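Local coordinates for 450aa long hypothetical fmu protein (Pyrococcus horikoshii, PDB 2YXL), which probably methylates RNA at cytosine C5, using S-adenosylmethionine as methyl donor, like other members of the RsmB/NOP family, at residues Asn283-Lys294 and Gly308-Ala319; Ala235-Val243 and Lys301-Ile309. One frame throughout, in Å; residues are numbered along the deposited sequence.

Interaction 1: Asn283-Lys294 and Gly308-Ala319. With SFG (sinefungin), chain B.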
# COMPACT_ATOMS: atom_id res chain seq x y z
N ASN A 283 -15.65 -11.22 19.16
CA ASN A 283 -14.70 -12.11 19.85
C ASN A 283 -15.28 -13.49 20.20
O ASN A 283 -14.92 -14.08 21.22
CB ASN A 283 -14.11 -11.41 21.08
CG ASN A 283 -12.61 -11.61 21.21
OD1 ASN A 283 -11.95 -12.13 20.31
ND2 ASN A 283 -12.06 -11.18 22.34
N LYS A 284 -16.18 -13.98 19.36
CA LYS A 284 -16.79 -15.31 19.53
C LYS A 284 -16.84 -16.07 18.21
O LYS A 284 -17.12 -15.49 17.15
CB LYS A 284 -18.20 -15.19 20.13
CG LYS A 284 -18.22 -14.88 21.62
CD LYS A 284 -19.60 -15.08 22.22
CE LYS A 284 -19.61 -14.70 23.69
NZ LYS A 284 -20.88 -15.10 24.36
N GLY A 285 -16.55 -17.36 18.27
CA GLY A 285 -16.44 -18.20 17.08
C GLY A 285 -15.01 -18.64 16.81
O GLY A 285 -14.24 -18.83 17.75
N LYS A 286 -14.67 -18.79 15.53
CA LYS A 286 -13.33 -19.23 15.14
C LYS A 286 -12.91 -18.66 13.78
O LYS A 286 -13.70 -18.65 12.83
CB LYS A 286 -13.27 -20.77 15.11
CG LYS A 286 -11.86 -21.35 15.25
CD LYS A 286 -11.89 -22.83 15.59
CE LYS A 286 -12.24 -23.06 17.06
NZ LYS A 286 -12.35 -24.51 17.39
N ILE A 287 -11.67 -18.18 13.71
CA ILE A 287 -11.10 -17.71 12.45
C ILE A 287 -9.80 -18.45 12.13
O ILE A 287 -8.84 -18.40 12.90
CB ILE A 287 -10.84 -16.18 12.45
CG1 ILE A 287 -12.12 -15.40 12.75
CG2 ILE A 287 -10.24 -15.73 11.11
CD1 ILE A 287 -11.89 -13.94 13.13
N TYR A 288 -9.79 -19.14 10.99
CA TYR A 288 -8.58 -19.75 10.47
C TYR A 288 -7.88 -18.76 9.54
O TYR A 288 -8.44 -18.35 8.53
CB TYR A 288 -8.89 -21.06 9.74
CG TYR A 288 -9.38 -22.19 10.63
CD1 TYR A 288 -10.73 -22.53 10.67
CD2 TYR A 288 -8.49 -22.91 11.43
CE1 TYR A 288 -11.18 -23.56 11.49
CE2 TYR A 288 -8.93 -23.95 12.25
CZ TYR A 288 -10.28 -24.27 12.27
OH TYR A 288 -10.73 -25.29 13.08
N ALA A 289 -6.65 -18.38 9.90
CA ALA A 289 -5.90 -17.38 9.17
C ALA A 289 -4.66 -17.96 8.48
O ALA A 289 -3.68 -18.31 9.14
CB ALA A 289 -5.52 -16.22 10.09
N PHE A 290 -4.71 -18.04 7.15
CA PHE A 290 -3.64 -18.61 6.35
C PHE A 290 -2.74 -17.54 5.73
O PHE A 290 -3.24 -16.53 5.23
CB PHE A 290 -4.21 -19.49 5.23
CG PHE A 290 -4.89 -20.73 5.72
CD1 PHE A 290 -6.25 -20.72 6.04
CD2 PHE A 290 -4.19 -21.93 5.83
CE1 PHE A 290 -6.89 -21.87 6.49
CE2 PHE A 290 -4.82 -23.09 6.28
CZ PHE A 290 -6.17 -23.06 6.61
N ASP A 291 -1.43 -17.77 5.77
CA ASP A 291 -0.46 -16.95 5.06
C ASP A 291 0.89 -17.66 4.92
O ASP A 291 1.41 -18.21 5.90
CB ASP A 291 -0.27 -15.58 5.74
CG ASP A 291 0.23 -14.52 4.78
OD1 ASP A 291 -0.57 -13.63 4.42
OD2 ASP A 291 1.41 -14.58 4.37
N VAL A 292 1.46 -17.62 3.72
CA VAL A 292 2.74 -18.28 3.44
C VAL A 292 3.94 -17.54 4.04
O VAL A 292 4.98 -18.15 4.30
CB VAL A 292 2.98 -18.50 1.92
CG1 VAL A 292 2.11 -19.62 1.39
CG2 VAL A 292 2.77 -17.21 1.12
N ASP A 293 3.78 -16.24 4.27
CA ASP A 293 4.85 -15.41 4.79
C ASP A 293 4.89 -15.44 6.31
O ASP A 293 3.97 -14.96 6.98
CB ASP A 293 4.71 -13.97 4.27
CG ASP A 293 6.00 -13.18 4.36
OD1 ASP A 293 6.36 -12.75 5.48
OD2 ASP A 293 6.65 -12.99 3.31
N LYS A 294 5.96 -16.02 6.85
CA LYS A 294 6.15 -16.16 8.30
C LYS A 294 6.40 -14.81 8.97
O LYS A 294 5.98 -14.59 10.10
CB LYS A 294 7.32 -17.12 8.58
CG LYS A 294 7.49 -17.56 10.04
CD LYS A 294 6.65 -18.80 10.39
CE LYS A 294 7.44 -20.10 10.21
NZ LYS A 294 7.63 -20.49 8.78
N GLY A 308 -6.63 -7.75 21.74
CA GLY A 308 -7.51 -8.56 22.59
C GLY A 308 -8.31 -9.63 21.87
O GLY A 308 -9.29 -10.15 22.42
N ILE A 309 -7.91 -9.95 20.64
CA ILE A 309 -8.53 -11.03 19.87
C ILE A 309 -8.09 -12.37 20.44
O ILE A 309 -6.93 -12.55 20.81
CB ILE A 309 -8.15 -10.96 18.36
CG1 ILE A 309 -8.19 -9.52 17.81
CG2 ILE A 309 -9.01 -11.93 17.54
CD1 ILE A 309 -9.56 -8.85 17.79
N LYS A 310 -9.02 -13.32 20.52
CA LYS A 310 -8.75 -14.63 21.12
C LYS A 310 -9.33 -15.82 20.35
O LYS A 310 -9.21 -16.97 20.79
CB LYS A 310 -9.20 -14.65 22.59
CG LYS A 310 -10.66 -14.26 22.82
CD LYS A 310 -10.98 -14.22 24.30
CE LYS A 310 -12.44 -13.88 24.55
NZ LYS A 310 -12.78 -13.92 26.00
N ILE A 311 -9.94 -15.55 19.20
CA ILE A 311 -10.61 -16.59 18.42
C ILE A 311 -9.91 -16.93 17.10
O ILE A 311 -10.45 -17.65 16.26
CB ILE A 311 -12.09 -16.22 18.12
CG1 ILE A 311 -12.17 -14.94 17.29
CG2 ILE A 311 -12.89 -16.12 19.42
CD1 ILE A 311 -13.43 -14.83 16.45
N VAL A 312 -8.70 -16.40 16.92
CA VAL A 312 -7.95 -16.59 15.68
C VAL A 312 -6.89 -17.68 15.82
O VAL A 312 -6.03 -17.62 16.70
CB VAL A 312 -7.32 -15.27 15.18
CG1 VAL A 312 -6.35 -15.52 14.02
CG2 VAL A 312 -8.40 -14.29 14.75
N LYS A 313 -6.98 -18.69 14.96
CA LYS A 313 -5.97 -19.74 14.87
C LYS A 313 -5.13 -19.52 13.62
O LYS A 313 -5.59 -19.77 12.51
CB LYS A 313 -6.62 -21.13 14.87
CG LYS A 313 -7.29 -21.50 16.19
CD LYS A 313 -7.78 -22.94 16.19
CE LYS A 313 -8.45 -23.29 17.51
NZ LYS A 313 -8.86 -24.72 17.57
N PRO A 314 -3.88 -19.03 13.81
CA PRO A 314 -3.00 -18.75 12.68
C PRO A 314 -2.33 -20.00 12.12
O PRO A 314 -1.90 -20.88 12.88
CB PRO A 314 -1.96 -17.79 13.28
CG PRO A 314 -1.93 -18.13 14.73
CD PRO A 314 -3.25 -18.72 15.10
N LEU A 315 -2.25 -20.08 10.79
CA LEU A 315 -1.67 -21.24 10.11
C LEU A 315 -0.75 -20.82 8.96
O LEU A 315 -1.21 -20.39 7.90
CB LEU A 315 -2.78 -22.17 9.60
CG LEU A 315 -3.52 -23.03 10.63
CD1 LEU A 315 -4.88 -23.45 10.08
CD2 LEU A 315 -2.70 -24.24 11.05
N VAL A 316 0.56 -20.95 9.19
CA VAL A 316 1.57 -20.59 8.20
C VAL A 316 1.71 -21.71 7.16
O VAL A 316 2.67 -22.48 7.17
CB VAL A 316 2.95 -20.29 8.86
CG1 VAL A 316 3.88 -19.60 7.88
CG2 VAL A 316 2.77 -19.44 10.12
N LYS A 317 0.72 -21.79 6.28
CA LYS A 317 0.68 -22.82 5.23
C LYS A 317 0.16 -22.25 3.92
O LYS A 317 -0.43 -21.16 3.89
CB LYS A 317 -0.19 -24.01 5.66
CG LYS A 317 0.53 -25.07 6.49
CD LYS A 317 0.34 -24.86 7.99
CE LYS A 317 1.26 -25.76 8.81
NZ LYS A 317 0.91 -27.20 8.70
N ASP A 318 0.39 -22.99 2.83
CA ASP A 318 -0.16 -22.66 1.52
C ASP A 318 -1.68 -22.76 1.58
O ASP A 318 -2.22 -23.75 2.08
CB ASP A 318 0.42 -23.60 0.46
CG ASP A 318 0.16 -23.11 -0.96
OD1 ASP A 318 -0.94 -22.59 -1.24
OD2 ASP A 318 1.05 -23.28 -1.81
N ALA A 319 -2.36 -21.75 1.05
CA ALA A 319 -3.82 -21.68 1.12
C ALA A 319 -4.52 -22.47 0.01
O ALA A 319 -5.75 -22.58 0.02
CB ALA A 319 -4.29 -20.23 1.14
N SFG B . -5.91 -9.65 3.91
CA SFG B . -4.67 -9.02 4.40
C SFG B . -5.00 -7.83 5.32
O SFG B . -4.13 -7.49 6.15
OXT SFG B . -6.12 -7.29 5.19
CB SFG B . -3.79 -8.59 3.21
CG SFG B . -3.31 -9.81 2.40
CD SFG B . -2.36 -9.43 1.25
NE SFG B . -3.09 -8.59 0.29
C5' SFG B . -1.84 -10.67 0.49
C4' SFG B . -1.22 -11.77 1.38
O4' SFG B . -1.42 -13.02 0.67
C3' SFG B . 0.30 -11.65 1.57
O3' SFG B . 0.58 -11.54 2.98
C2' SFG B . 0.87 -12.96 1.00
O2' SFG B . 1.93 -13.47 1.83
C1' SFG B . -0.34 -13.88 1.10
N9 SFG B . -0.30 -15.06 0.18
C8 SFG B . 0.05 -15.06 -1.10
N7 SFG B . -0.05 -16.30 -1.59
C5 SFG B . -0.47 -17.09 -0.61
C6 SFG B . -0.76 -18.45 -0.53
N6 SFG B . -0.61 -19.25 -1.59
N1 SFG B . -1.18 -18.95 0.65
C2 SFG B . -1.33 -18.17 1.71
N3 SFG B . -1.06 -16.87 1.66
C4 SFG B . -0.64 -16.30 0.52
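Ile311 packs against the chain at Asn283-Ile287, beside the parallel strands 286-290 and 312-315. From Ile311 CB, which lies 3.4 Å from Gly285 O, the side chain splits: CG2 goes to Asn283 O, CG1 passes near Asn283 OD1, and CD1 ends 3.8 Å from Ile287 CD1. With CG1 set between backbone N and carbonyl carbon (chi1 62°), the longer branch, CG1-CD1, is the one that reaches Ile287. Just before the strands, the Asn283 amide works with both ends: ND2 donates to Gly308 O at 3.0 Å, while OD1 accepts from Lys310 N through an in-plane lone pair at 3.2 Å. This two-point grip fixes the rotation of the amide, and the Lys310 side chain crosses it at about a right angle, CG lying against the amide. A ladder of backbone bonds runs from Ile287 N-Ile311 O to Leu315 N-Ala289 O, then a weak Asp291 N-Leu315 O. Ile287, Ala289 and Val312 occupy one sheet face, Tyr288, Phe290 and Leu315 the other. Beyond the strand ends both segments meet sinefungin. Asp291 takes one ribose hydroxyl on each carboxylate oxygen, O3' on OD1 and O2' on OD2, both at 2.8 Å. Asp293 N also binds OD2, on its anti lone pair, closing an Asx turn, and Ala269 N is hydrogen-bonded to OD1. At the adenine, Ala319 N donates to N1 (3.1 Å), and the Val292 methyls pack on the purine, CG2 3.6 Å from C4; the N6 bond to Asp318 OD1 is weak, and Asp318 OD2 pairs with Arg320. The chemistry thus reads ribose by a carboxylate, adenine by a backbone N-H, a weak N6 bond and apolar packing, as expected of a class I methyltransferase cofactor site.

Interaction 2: Ala235-Val243 and Lys301-Ile309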
# COMPACT_ATOMS: atom_id res chain seq x y z
N ALA A 235 -2.66 4.97 21.93
CA ALA A 235 -3.78 4.29 21.29
C ALA A 235 -3.36 3.04 20.51
O ALA A 235 -4.06 2.03 20.53
CB ALA A 235 -4.53 5.25 20.37
N PHE A 236 -2.21 3.12 19.83
CA PHE A 236 -1.72 2.00 19.04
C PHE A 236 -1.15 0.87 19.91
O PHE A 236 -1.43 -0.30 19.67
CB PHE A 236 -0.68 2.46 18.02
CG PHE A 236 -0.21 1.36 17.10
CD1 PHE A 236 -0.99 0.96 16.01
CD2 PHE A 236 1.00 0.71 17.32
CE1 PHE A 236 -0.57 -0.06 15.16
CE2 PHE A 236 1.43 -0.31 16.48
CZ PHE A 236 0.65 -0.69 15.40
N ASN A 237 -0.36 1.24 20.92
CA ASN A 237 0.29 0.26 21.80
C ASN A 237 -0.67 -0.44 22.76
O ASN A 237 -0.33 -1.46 23.36
CB ASN A 237 1.45 0.91 22.56
CG ASN A 237 2.63 1.27 21.66
OD1 ASN A 237 2.95 0.55 20.71
ND2 ASN A 237 3.28 2.39 21.96
N GLU A 238 -1.87 0.12 22.90
CA GLU A 238 -2.94 -0.50 23.67
C GLU A 238 -3.88 -1.29 22.76
O GLU A 238 -4.79 -1.96 23.24
CB GLU A 238 -3.71 0.55 24.48
CG GLU A 238 -2.93 1.11 25.67
CD GLU A 238 -3.51 2.41 26.21
OE1 GLU A 238 -4.28 3.08 25.48
OE2 GLU A 238 -3.18 2.77 27.36
N GLY A 239 -3.65 -1.19 21.46
CA GLY A 239 -4.42 -1.95 20.47
C GLY A 239 -5.79 -1.38 20.18
O GLY A 239 -6.73 -2.12 19.86
N LYS A 240 -5.91 -0.06 20.28
CA LYS A 240 -7.18 0.63 20.04
C LYS A 240 -7.36 0.99 18.57
O LYS A 240 -8.49 1.16 18.11
CB LYS A 240 -7.29 1.88 20.91
CG LYS A 240 -7.32 1.61 22.41
CD LYS A 240 -7.47 2.90 23.22
CE LYS A 240 -7.55 2.60 24.71
NZ LYS A 240 -7.59 3.85 25.52
N ILE A 241 -6.24 1.11 17.85
CA ILE A 241 -6.25 1.50 16.43
C ILE A 241 -5.30 0.67 15.57
O ILE A 241 -4.27 0.19 16.03
CB ILE A 241 -5.91 3.01 16.23
CG1 ILE A 241 -4.52 3.35 16.78
CG2 ILE A 241 -6.99 3.90 16.85
CD1 ILE A 241 -3.87 4.55 16.13
N ILE A 242 -5.68 0.51 14.30
CA ILE A 242 -4.87 -0.21 13.31
C ILE A 242 -4.94 0.51 11.96
O ILE A 242 -6.00 1.03 11.59
CB ILE A 242 -5.30 -1.71 13.19
CG1 ILE A 242 -4.37 -2.48 12.24
CG2 ILE A 242 -6.78 -1.83 12.76
CD1 ILE A 242 -4.50 -4.01 12.33
N VAL A 243 -3.83 0.54 11.23
CA VAL A 243 -3.79 1.17 9.91
C VAL A 243 -4.55 0.33 8.89
O VAL A 243 -4.19 -0.81 8.62
CB VAL A 243 -2.33 1.41 9.41
CG1 VAL A 243 -2.33 2.09 8.04
CG2 VAL A 243 -1.54 2.24 10.41
N LYS A 301 0.07 -12.00 14.59
CA LYS A 301 0.09 -12.51 15.96
C LYS A 301 0.28 -11.38 16.97
O LYS A 301 -0.32 -11.39 18.05
CB LYS A 301 1.16 -13.59 16.14
CG LYS A 301 0.85 -14.91 15.44
CD LYS A 301 1.98 -15.91 15.62
CE LYS A 301 1.74 -17.17 14.80
NZ LYS A 301 2.87 -18.14 14.93
N ASP A 302 1.12 -10.40 16.62
CA ASP A 302 1.34 -9.22 17.44
C ASP A 302 0.07 -8.37 17.57
O ASP A 302 -0.24 -7.88 18.66
CB ASP A 302 2.49 -8.37 16.90
CG ASP A 302 3.86 -8.92 17.26
OD1 ASP A 302 4.84 -8.55 16.59
OD2 ASP A 302 3.95 -9.72 18.22
N PHE A 303 -0.64 -8.19 16.46
CA PHE A 303 -1.91 -7.45 16.45
C PHE A 303 -3.00 -8.17 17.25
O PHE A 303 -3.64 -7.56 18.11
CB PHE A 303 -2.39 -7.19 15.02
CG PHE A 303 -1.71 -6.03 14.33
CD1 PHE A 303 -0.98 -6.23 13.17
CD2 PHE A 303 -1.83 -4.74 14.84
CE1 PHE A 303 -0.35 -5.16 12.53
CE2 PHE A 303 -1.20 -3.67 14.20
CZ PHE A 303 -0.46 -3.88 13.04
N VAL A 304 -3.18 -9.46 16.97
CA VAL A 304 -4.23 -10.27 17.60
C VAL A 304 -4.27 -10.16 19.13
O VAL A 304 -5.31 -9.84 19.70
CB VAL A 304 -4.17 -11.75 17.11
CG1 VAL A 304 -4.79 -12.72 18.12
CG2 VAL A 304 -4.85 -11.89 15.76
N LYS A 305 -3.13 -10.40 19.78
CA LYS A 305 -3.07 -10.38 21.24
C LYS A 305 -3.14 -8.96 21.82
O LYS A 305 -3.74 -8.74 22.88
CB LYS A 305 -1.87 -11.18 21.78
CG LYS A 305 -0.48 -10.70 21.34
CD LYS A 305 0.19 -9.80 22.38
CE LYS A 305 0.60 -10.57 23.65
NZ LYS A 305 1.65 -11.60 23.40
N ARG A 306 -2.53 -8.01 21.12
CA ARG A 306 -2.52 -6.60 21.53
C ARG A 306 -3.92 -5.99 21.42
O ARG A 306 -4.29 -5.13 22.22
CB ARG A 306 -1.49 -5.82 20.70
CG ARG A 306 -1.49 -4.31 20.87
CD ARG A 306 -0.08 -3.71 20.80
NE ARG A 306 0.81 -4.41 19.87
CZ ARG A 306 0.96 -4.11 18.58
NH1 ARG A 306 0.27 -3.11 18.04
NH2 ARG A 306 1.79 -4.81 17.83
N MET A 307 -4.68 -6.44 20.42
CA MET A 307 -6.05 -5.96 20.20
C MET A 307 -7.10 -6.79 20.95
O MET A 307 -8.30 -6.55 20.81
CB MET A 307 -6.36 -5.92 18.70
CG MET A 307 -5.54 -4.89 17.93
SD MET A 307 -5.74 -4.99 16.14
CE MET A 307 -7.38 -4.29 15.93
N GLY A 308 -6.63 -7.75 21.74
CA GLY A 308 -7.51 -8.56 22.59
C GLY A 308 -8.31 -9.63 21.87
O GLY A 308 -9.29 -10.15 22.42
N ILE A 309 -7.91 -9.95 20.64
CA ILE A 309 -8.53 -11.03 19.87
C ILE A 309 -8.09 -12.37 20.44
O ILE A 309 -6.93 -12.55 20.81
CB ILE A 309 -8.15 -10.96 18.36
CG1 ILE A 309 -8.19 -9.52 17.81
CG2 ILE A 309 -9.01 -11.93 17.54
CD1 ILE A 309 -9.56 -8.85 17.79
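Phe303 is the first residue of helix 294-306 within this segment to meet Ala235-Val243. Ile242 CD1 sits over the centre of its ring face, 3.8 Å from the centroid, in a CH-pi contact, while Phe236 CE1 comes in the ring plane at the edge. Ile242 reaches that face because CG1 is anti to the backbone N (chi1 -175°), which sends the longer branch out from strand 241-243. One turn on, Arg306 lies against Phe236-Gly239. Its CG packs beside Gly239 CA, its CD is 3.4 Å from Asn237 O, and a chain bent at chi2 and chi3 brings NH1 to 3.4 Å from Phe236 CE2. Guanidinium and ring planes are 51° apart, an oblique contact rather than a flat stack; Phe230 meets the same phenylalanine edge-to-face. The backbones are nearest at Met307 and Gly239, with 4.3 Å between their CA atoms. Gly239 brings no side chain between them, and its CA stands 3.6 Å from Arg306 O. Met307 then runs past Gly239 O with its CG, passes Ile242 CD1 with SD at 4.1 Å, and places CE near Ile242 CG2, crossing that side chain at about a right angle. Arg190 of strand 186-191 and Thr275 of helix 272-280 also touch the methionine. Both helices end in Schellman motifs, at Gly239 and Gly308, and Gly239 packs on the last residues before Gly308. With no hydrogen bond between the segments, packing holds them together. The arrangement joins the crossover helix of a Rossmann-like beta-alpha-beta unit to the edge strand of a ferredoxin-like antiparallel sheet, the pairing of ferredoxin-like and methyltransferase domains expected of the RsmB/NOP family.

Coming from the N terminus, the chain lays down Ala235-Val243 at the edge of the antiparallel sheet, then strand 262-265 and helix 272-280, before reaching Asn283-Lys294. Helix 294-306 follows, and its last turns fold back on Ala235-Val243, closing the long loop of interaction 2. Strand 312-315 then returns beside 286-290, closing the short loop of interaction 1. The segments alternate, so the two loops cross. Gly308 and Ile309 fall in the segments of both interactions, and Pro314 and Val312 rest on Lys301 and Val304 of the helix. One beta-alpha-beta unit thus bears the cofactor site on the loops after its strands and the ferredoxin-like neighbour on its helix.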